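Local structure of peptidase S9 prolyl oligopeptidase catalytic domain-containing protein (4HXF) at residues A378-F383 with Y409-N414; R352-K357 with G365-P370. The protein probably acts as a serine peptidase of the acylaminoacyl peptidase type, cleaving peptides inside a self-compartmentalizing hexamer. One frame throughout, in Å; residues are numbered along the deposited sequence. Where two conformers were deposited one is given.

Contact 1: A378-F383 with Y409-N414; sequences APVIVF and YIVYVN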
loop_
_atom_site.group_PDB
_atom_site.type_symbol
_atom_site.label_atom_id
_atom_site.label_comp_id
_atom_site.label_asym_id
_atom_site.label_seq_id
_atom_site.Cartn_x
_atom_site.Cartn_y
_atom_site.Cartn_z
ATOM N N ALA A 378 12.261 -57.024 -6.642
ATOM C CA ALA A 378 11.880 -55.647 -6.484
ATOM C C ALA A 378 10.523 -55.599 -5.814
ATOM O O ALA A 378 9.664 -56.441 -6.082
ATOM C CB ALA A 378 11.818 -54.860 -7.837
ATOM N N PRO A 379 10.306 -54.541 -4.997
ATOM C CA PRO A 379 8.994 -54.342 -4.392
ATOM C C PRO A 379 7.928 -53.981 -5.451
ATOM O O PRO A 379 8.269 -53.582 -6.592
ATOM C CB PRO A 379 9.213 -53.225 -3.364
ATOM C CG PRO A 379 10.332 -52.414 -4.009
ATOM C CD PRO A 379 11.194 -53.397 -4.755
ATOM N N VAL A 380 6.668 -54.038 -5.027
ATOM C CA VAL A 380 5.514 -53.921 -5.933
ATOM C C VAL A 380 4.546 -52.914 -5.351
ATOM O O VAL A 380 4.161 -53.074 -4.242
ATOM C CB VAL A 380 4.818 -55.311 -6.123
ATOM C CG1 VAL A 380 3.649 -55.221 -7.114
ATOM C CG2 VAL A 380 5.879 -56.399 -6.561
ATOM N N ILE A 381 4.055 -51.983 -6.172
ATOM C CA ILE A 381 2.929 -51.144 -5.808
ATOM C C ILE A 381 1.716 -51.483 -6.692
ATOM O O ILE A 381 1.822 -51.362 -7.971
ATOM C CB ILE A 381 3.193 -49.656 -5.991
ATOM C CG1 ILE A 381 4.414 -49.264 -5.103
ATOM C CG2 ILE A 381 1.991 -48.832 -5.486
ATOM C CD1 ILE A 381 4.977 -47.838 -5.323
ATOM N N VAL A 382 0.630 -51.864 -6.030
ATOM C CA VAL A 382 -0.652 -52.092 -6.692
ATOM C C VAL A 382 -1.417 -50.777 -6.700
ATOM O O VAL A 382 -1.666 -50.205 -5.607
ATOM C CB VAL A 382 -1.455 -53.173 -6.016
ATOM C CG1 VAL A 382 -2.813 -53.406 -6.757
ATOM C CG2 VAL A 382 -0.647 -54.500 -6.013
ATOM N N PHE A 383 -1.810 -50.298 -7.905
ATOM C CA PHE A 383 -2.645 -49.140 -7.989
ATOM C C PHE A 383 -4.104 -49.540 -8.319
ATOM O O PHE A 383 -4.301 -50.417 -9.152
ATOM C CB PHE A 383 -2.206 -48.190 -9.105
ATOM C CG PHE A 383 -1.002 -47.337 -8.757
ATOM C CD1 PHE A 383 -1.167 -45.958 -8.558
ATOM C CD2 PHE A 383 0.268 -47.887 -8.689
ATOM C CE1 PHE A 383 -0.051 -45.187 -8.297
ATOM C CE2 PHE A 383 1.419 -47.111 -8.440
ATOM C CZ PHE A 383 1.215 -45.764 -8.222
ATOM N N TYR A 409 8.069 -52.379 -9.162
ATOM C CA TYR A 409 7.015 -52.880 -10.045
ATOM C C TYR A 409 5.756 -52.069 -9.784
ATOM O O TYR A 409 5.429 -51.751 -8.644
ATOM C CB TYR A 409 6.676 -54.343 -9.774
ATOM C CG TYR A 409 7.605 -55.345 -10.454
ATOM C CD1 TYR A 409 8.703 -55.851 -9.765
ATOM C CD2 TYR A 409 7.353 -55.792 -11.751
ATOM C CE1 TYR A 409 9.496 -56.854 -10.326
ATOM C CE2 TYR A 409 8.151 -56.755 -12.331
ATOM C CZ TYR A 409 9.223 -57.276 -11.602
ATOM O OH TYR A 409 9.964 -58.271 -12.275
ATOM N N ILE A 410 5.001 -51.840 -10.831
ATOM C CA ILE A 410 3.691 -51.189 -10.771
ATOM C C ILE A 410 2.707 -52.194 -11.408
ATOM O O ILE A 410 2.981 -52.763 -12.499
ATOM C CB ILE A 410 3.687 -49.922 -11.652
ATOM C CG1 ILE A 410 4.917 -49.024 -11.361
ATOM C CG2 ILE A 410 2.382 -49.160 -11.552
ATOM C CD1 ILE A 410 5.028 -48.533 -9.894
ATOM N N VAL A 411 1.617 -52.439 -10.687
ATOM C CA VAL A 411 0.605 -53.375 -11.204
ATOM C C VAL A 411 -0.764 -52.767 -11.034
ATOM O O VAL A 411 -1.090 -52.172 -10.033
ATOM C CB VAL A 411 0.705 -54.780 -10.589
ATOM C CG1 VAL A 411 0.498 -54.848 -9.153
ATOM C CG2 VAL A 411 -0.301 -55.768 -11.308
ATOM N N TYR A 412 -1.609 -52.950 -12.021
ATOM C CA TYR A 412 -2.948 -52.346 -11.989
ATOM C C TYR A 412 -3.915 -53.066 -12.994
ATOM O O TYR A 412 -3.467 -53.573 -14.043
ATOM C CB TYR A 412 -2.863 -50.864 -12.307
ATOM C CG TYR A 412 -2.246 -50.406 -13.635
ATOM C CD1 TYR A 412 -0.896 -50.137 -13.770
ATOM C CD2 TYR A 412 -3.021 -50.270 -14.747
ATOM C CE1 TYR A 412 -0.407 -49.751 -14.984
ATOM C CE2 TYR A 412 -2.489 -49.799 -15.978
ATOM C CZ TYR A 412 -1.160 -49.527 -16.022
ATOM O OH TYR A 412 -0.710 -49.090 -17.267
ATOM N N VAL A 413 -5.188 -53.187 -12.590
ATOM C CA VAL A 413 -6.143 -53.912 -13.441
ATOM C C VAL A 413 -7.409 -53.105 -13.583
ATOM O O VAL A 413 -7.657 -52.142 -12.856
ATOM C CB VAL A 413 -6.478 -55.343 -12.857
ATOM C CG1 VAL A 413 -5.108 -56.065 -12.504
ATOM C CG2 VAL A 413 -7.459 -55.272 -11.584
ATOM N N ASN A 414 -8.285 -53.597 -14.498
ATOM C CA ASN A 414 -9.657 -53.055 -14.575
ATOM C C ASN A 414 -10.632 -54.113 -14.022
ATOM O O ASN A 414 -11.060 -55.042 -14.748
ATOM C CB ASN A 414 -9.994 -52.692 -16.017
ATOM C CG ASN A 414 -9.442 -51.342 -16.438
ATOM O OD1 ASN A 414 -9.351 -50.429 -15.598
ATOM N ND2 ASN A 414 -9.118 -51.155 -17.762
HETATM O O HOH W 1 -5.981 -52.416 -9.930
#

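Contact 2: R352-K357 with G365-P370; sequences RHFRFK and GWYIKP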
loop_
_atom_site.group_PDB
_atom_site.type_symbol
_atom_site.label_atom_id
_atom_site.label_comp_id
_atom_site.label_asym_id
_atom_site.label_seq_id
_atom_site.Cartn_x
_atom_site.Cartn_y
_atom_site.Cartn_z
ATOM N N ARG A 352 3.186 -53.369 -19.725
ATOM C CA ARG A 352 2.931 -54.662 -20.381
ATOM C C ARG A 352 1.521 -55.138 -20.045
ATOM O O ARG A 352 1.226 -55.369 -18.837
ATOM C CB ARG A 352 3.947 -55.704 -19.929
ATOM C CG ARG A 352 3.606 -57.107 -20.501
ATOM C CD ARG A 352 4.709 -58.110 -20.452
ATOM N NE ARG A 352 5.721 -57.836 -21.476
ATOM C CZ ARG A 352 6.819 -58.578 -21.661
ATOM N NH1 ARG A 352 7.073 -59.655 -20.901
ATOM N NH2 ARG A 352 7.698 -58.217 -22.568
ATOM N N HIS A 353 0.674 -55.362 -21.069
ATOM C CA HIS A 353 -0.665 -55.812 -20.889
ATOM C C HIS A 353 -0.633 -57.327 -20.624
ATOM O O HIS A 353 0.181 -58.065 -21.241
ATOM C CB HIS A 353 -1.464 -55.514 -22.147
ATOM C CG HIS A 353 -2.823 -56.114 -22.164
ATOM N ND1 HIS A 353 -3.149 -57.138 -22.991
ATOM C CD2 HIS A 353 -3.907 -55.880 -21.373
ATOM C CE1 HIS A 353 -4.446 -57.508 -22.734
ATOM N NE2 HIS A 353 -4.920 -56.705 -21.771
ATOM N N PHE A 354 -1.508 -57.794 -19.765
ATOM C CA PHE A 354 -1.752 -59.240 -19.558
ATOM C C PHE A 354 -3.198 -59.509 -19.292
ATOM O O PHE A 354 -3.925 -58.678 -18.777
ATOM C CB PHE A 354 -0.915 -59.868 -18.434
ATOM C CG PHE A 354 -1.219 -59.360 -17.045
ATOM C CD1 PHE A 354 -1.947 -60.149 -16.092
ATOM C CD2 PHE A 354 -0.711 -58.116 -16.574
ATOM C CE1 PHE A 354 -2.234 -59.663 -14.803
ATOM C CE2 PHE A 354 -0.978 -57.690 -15.274
ATOM C CZ PHE A 354 -1.727 -58.463 -14.361
ATOM N N ARG A 355 -3.654 -60.679 -19.737
ATOM C CA ARG A 355 -4.979 -61.115 -19.378
ATOM C C ARG A 355 -4.936 -62.074 -18.202
ATOM O O ARG A 355 -3.923 -62.814 -17.984
ATOM C CB ARG A 355 -5.538 -61.878 -20.607
ATOM C CG ARG A 355 -5.753 -61.009 -21.806
ATOM C CD ARG A 355 -6.889 -60.076 -21.654
ATOM N NE ARG A 355 -8.155 -60.738 -21.837
ATOM C CZ ARG A 355 -9.360 -60.177 -21.726
ATOM N NH1 ARG A 355 -9.522 -58.927 -21.335
ATOM N NH2 ARG A 355 -10.447 -60.898 -22.009
ATOM N N PHE A 356 -6.013 -62.138 -17.458
ATOM C CA PHE A 356 -6.097 -63.085 -16.351
ATOM C C PHE A 356 -7.541 -63.480 -16.108
ATOM O O PHE A 356 -8.462 -62.698 -16.397
ATOM C CB PHE A 356 -5.423 -62.476 -15.089
ATOM C CG PHE A 356 -6.120 -61.268 -14.481
ATOM C CD1 PHE A 356 -5.847 -59.953 -14.932
ATOM C CD2 PHE A 356 -7.013 -61.425 -13.439
ATOM C CE1 PHE A 356 -6.519 -58.887 -14.355
ATOM C CE2 PHE A 356 -7.635 -60.333 -12.821
ATOM C CZ PHE A 356 -7.367 -59.079 -13.294
ATOM N N LYS A 357 -7.717 -64.622 -15.474
ATOM C CA LYS A 357 -9.051 -65.081 -15.143
ATOM C C LYS A 357 -9.383 -64.692 -13.702
ATOM O O LYS A 357 -8.578 -64.776 -12.806
ATOM C CB LYS A 357 -9.163 -66.579 -15.370
ATOM C CG LYS A 357 -9.003 -66.992 -16.840
ATOM C CD LYS A 357 -8.755 -68.470 -16.954
ATOM C CE LYS A 357 -8.464 -68.848 -18.402
ATOM N NZ LYS A 357 -7.968 -67.622 -19.099
ATOM N N GLY A 365 -5.133 -56.673 -17.163
ATOM C CA GLY A 365 -4.183 -56.081 -16.203
ATOM C C GLY A 365 -3.012 -55.546 -17.007
ATOM O O GLY A 365 -2.798 -55.811 -18.210
ATOM N N TRP A 366 -2.288 -54.672 -16.344
ATOM C CA TRP A 366 -0.985 -54.182 -16.802
ATOM C C TRP A 366 0.075 -54.141 -15.702
ATOM O O TRP A 366 -0.270 -54.004 -14.527
ATOM C CB TRP A 366 -1.053 -52.757 -17.400
ATOM C CG TRP A 366 -1.979 -52.595 -18.592
ATOM C CD1 TRP A 366 -1.630 -52.571 -19.909
ATOM C CD2 TRP A 366 -3.434 -52.451 -18.585
ATOM N NE1 TRP A 366 -2.740 -52.492 -20.742
ATOM C CE2 TRP A 366 -3.852 -52.378 -19.982
ATOM C CE3 TRP A 366 -4.410 -52.416 -17.592
ATOM C CZ2 TRP A 366 -5.143 -52.256 -20.326
ATOM C CZ3 TRP A 366 -5.757 -52.285 -17.977
ATOM C CH2 TRP A 366 -6.091 -52.185 -19.277
ATOM N N TYR A 367 1.343 -54.235 -16.118
ATOM C CA TYR A 367 2.391 -53.946 -15.160
ATOM C C TYR A 367 3.577 -53.322 -15.773
ATOM O O TYR A 367 3.762 -53.385 -16.983
ATOM C CB TYR A 367 2.791 -55.248 -14.462
ATOM C CG TYR A 367 3.557 -56.235 -15.269
ATOM C CD1 TYR A 367 2.880 -57.292 -15.930
ATOM C CD2 TYR A 367 4.938 -56.254 -15.297
ATOM C CE1 TYR A 367 3.552 -58.228 -16.629
ATOM C CE2 TYR A 367 5.584 -57.251 -16.002
ATOM C CZ TYR A 367 4.878 -58.233 -16.637
ATOM O OH TYR A 367 5.580 -59.252 -17.284
ATOM N N ILE A 368 4.327 -52.609 -14.931
ATOM C CA ILE A 368 5.591 -52.014 -15.331
ATOM C C ILE A 368 6.682 -52.631 -14.506
ATOM O O ILE A 368 6.597 -52.736 -13.293
ATOM C CB ILE A 368 5.625 -50.488 -15.110
ATOM C CG1 ILE A 368 4.601 -49.754 -15.990
ATOM C CG2 ILE A 368 7.032 -49.945 -15.305
ATOM C CD1 ILE A 368 4.236 -48.346 -15.545
ATOM N N LYS A 369 7.726 -53.052 -15.202
ATOM C CA LYS A 369 8.920 -53.689 -14.581
ATOM C C LYS A 369 10.071 -52.648 -14.513
ATOM O O LYS A 369 10.371 -51.946 -15.511
ATOM C CB LYS A 369 9.366 -54.922 -15.358
ATOM C CG LYS A 369 10.561 -55.576 -14.698
ATOM C CD LYS A 369 11.027 -56.720 -15.590
ATOM C CE LYS A 369 12.064 -57.609 -14.919
ATOM N NZ LYS A 369 12.568 -58.828 -15.715
ATOM N N PRO A 370 10.594 -52.406 -13.280
ATOM C CA PRO A 370 11.686 -51.456 -13.114
ATOM C C PRO A 370 13.000 -52.052 -13.587
ATOM O O PRO A 370 13.082 -53.241 -13.912
ATOM C CB PRO A 370 11.697 -51.256 -11.592
ATOM C CG PRO A 370 11.379 -52.601 -11.084
ATOM C CD PRO A 370 10.267 -53.059 -11.995
HETATM O O HOH W 2 4.779 -61.096 -19.107
#

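Contact 1: A378-F383 with Y409-N414
Y409 packs across A378 and V380 at the start of two parallel strands, 378-383 and 409-413. Y409 CB lies 3.9 Å from V380 CG2 and also near P379 O. CG stands anti to the carbonyl carbon (chi1 -83°), which carries the ring back toward A378. There Y409 CD1 meets A378 CB at 3.8 Å, and CE1 runs past the same methyl. P379 O sits at the ring edge, near its plane. At the tip, OH leaves the pair and hydrogen-bonds E452. Four backbone bonds join the strands. Y409 N donates to P379 O through a bent bond, 143° at the hydrogen. I381 N to Y409 O is much straighter. V411 N to I381 O and F383 N to V411 O carry the pairing on.

The two strands and helix 398-405 form a beta-alpha-beta unit of the alpha/beta-hydrolase fold. M403 and M400 of that helix cover the face that bears I381, F383 and I410. On this face I410 CG2 touches F383 CD2 at 3.8 Å, oblique to the ring. The other face, with V380, V382 and V411, packs on helix 436-451. V411 CG1 lies between the backbone N and the carbonyl carbon (chi1 62°), and from there it reaches both valines of the first strand. V411 CG1 comes to 3.4 Å from V382 CG2, which is tight for two methyl groups. Where the direct backbone bonds stop, a water donates to F383 O at 2.7 Å and accepts from V413 N.

Contact 2: R352-K357 with G365-P370
R352 lies alongside Y367, the two side chains pointing the same way. Their backbones form a hydrogen-bonded antiparallel pair: R352 N donates to Y367 O at 2.8 Å, nearly straight, and Y367 N returns a bond to R352 O. R352 CB stands over one face of the Y367 ring, 4.3 Å from its centroid, in a CH-pi contact. R352 CD then passes Y367 OH at 3.5 Å. The guanidinium is turned steeply from the ring plane, by 76°. A water bridges the two ends, accepting from R352 NH1 and donating to Y367 OH, which also bonds E452.

H353 comes next, in a non-hydrogen-bonded pair with W366. With CG anti to the backbone N (chi1 171°), its imidazole crosses the indole obliquely. H353 CD2 lies over one indole face, 3.6 Å from W366 NE1. The polar ends turn to other partners: H353 NE2 bonds D364, and W366 NE1 bonds Y394 OH.

F354 pairs with G365 through two backbone bonds. F354 N donates to G365 O, and G365 N donates to F354 O. The F354 ring folds over the glycine, and G365 CA sits 4.0 Å from the ring centroid, over its face. The bare CA lets the ring come this close. F354 CD2 also meets the edge of the Y367 ring, 3.7 Å from Y367 CD1.

Further on, F356 turns its ring edge to G365, and F356 CE1 lies 3.8 Å from G365 N. F354 and F356 also touch helix 436-451. This pairing is a beta hairpin, strands 352-358 and 361-368, at one side of the central sheet of the alpha/beta-hydrolase fold.

How the contacts relate
The two contacts have centres about 9 Å apart and belong to one mixed eight-stranded sheet. Contact 2 comes first along the chain and closes before contact 1 opens. Strand 352-358 is outermost within the chain, followed by 361-368, 409-413 and 378-384. Strands 361-368 and 409-413 are antiparallel neighbours, probably joined by I368 N to I410 O and W366 N to Y412 O, each 2.8 Å. Helix 436-451 packs on both contacts. Helix 398-405 covers the other face of contact 1 and, in segment 365-370, meets I368. Strand 460-465, next to 378-384, leads into the probable nucleophile elbow at S466, so contact 1 lies beside that strand and contact 2 at an edge of the sheet.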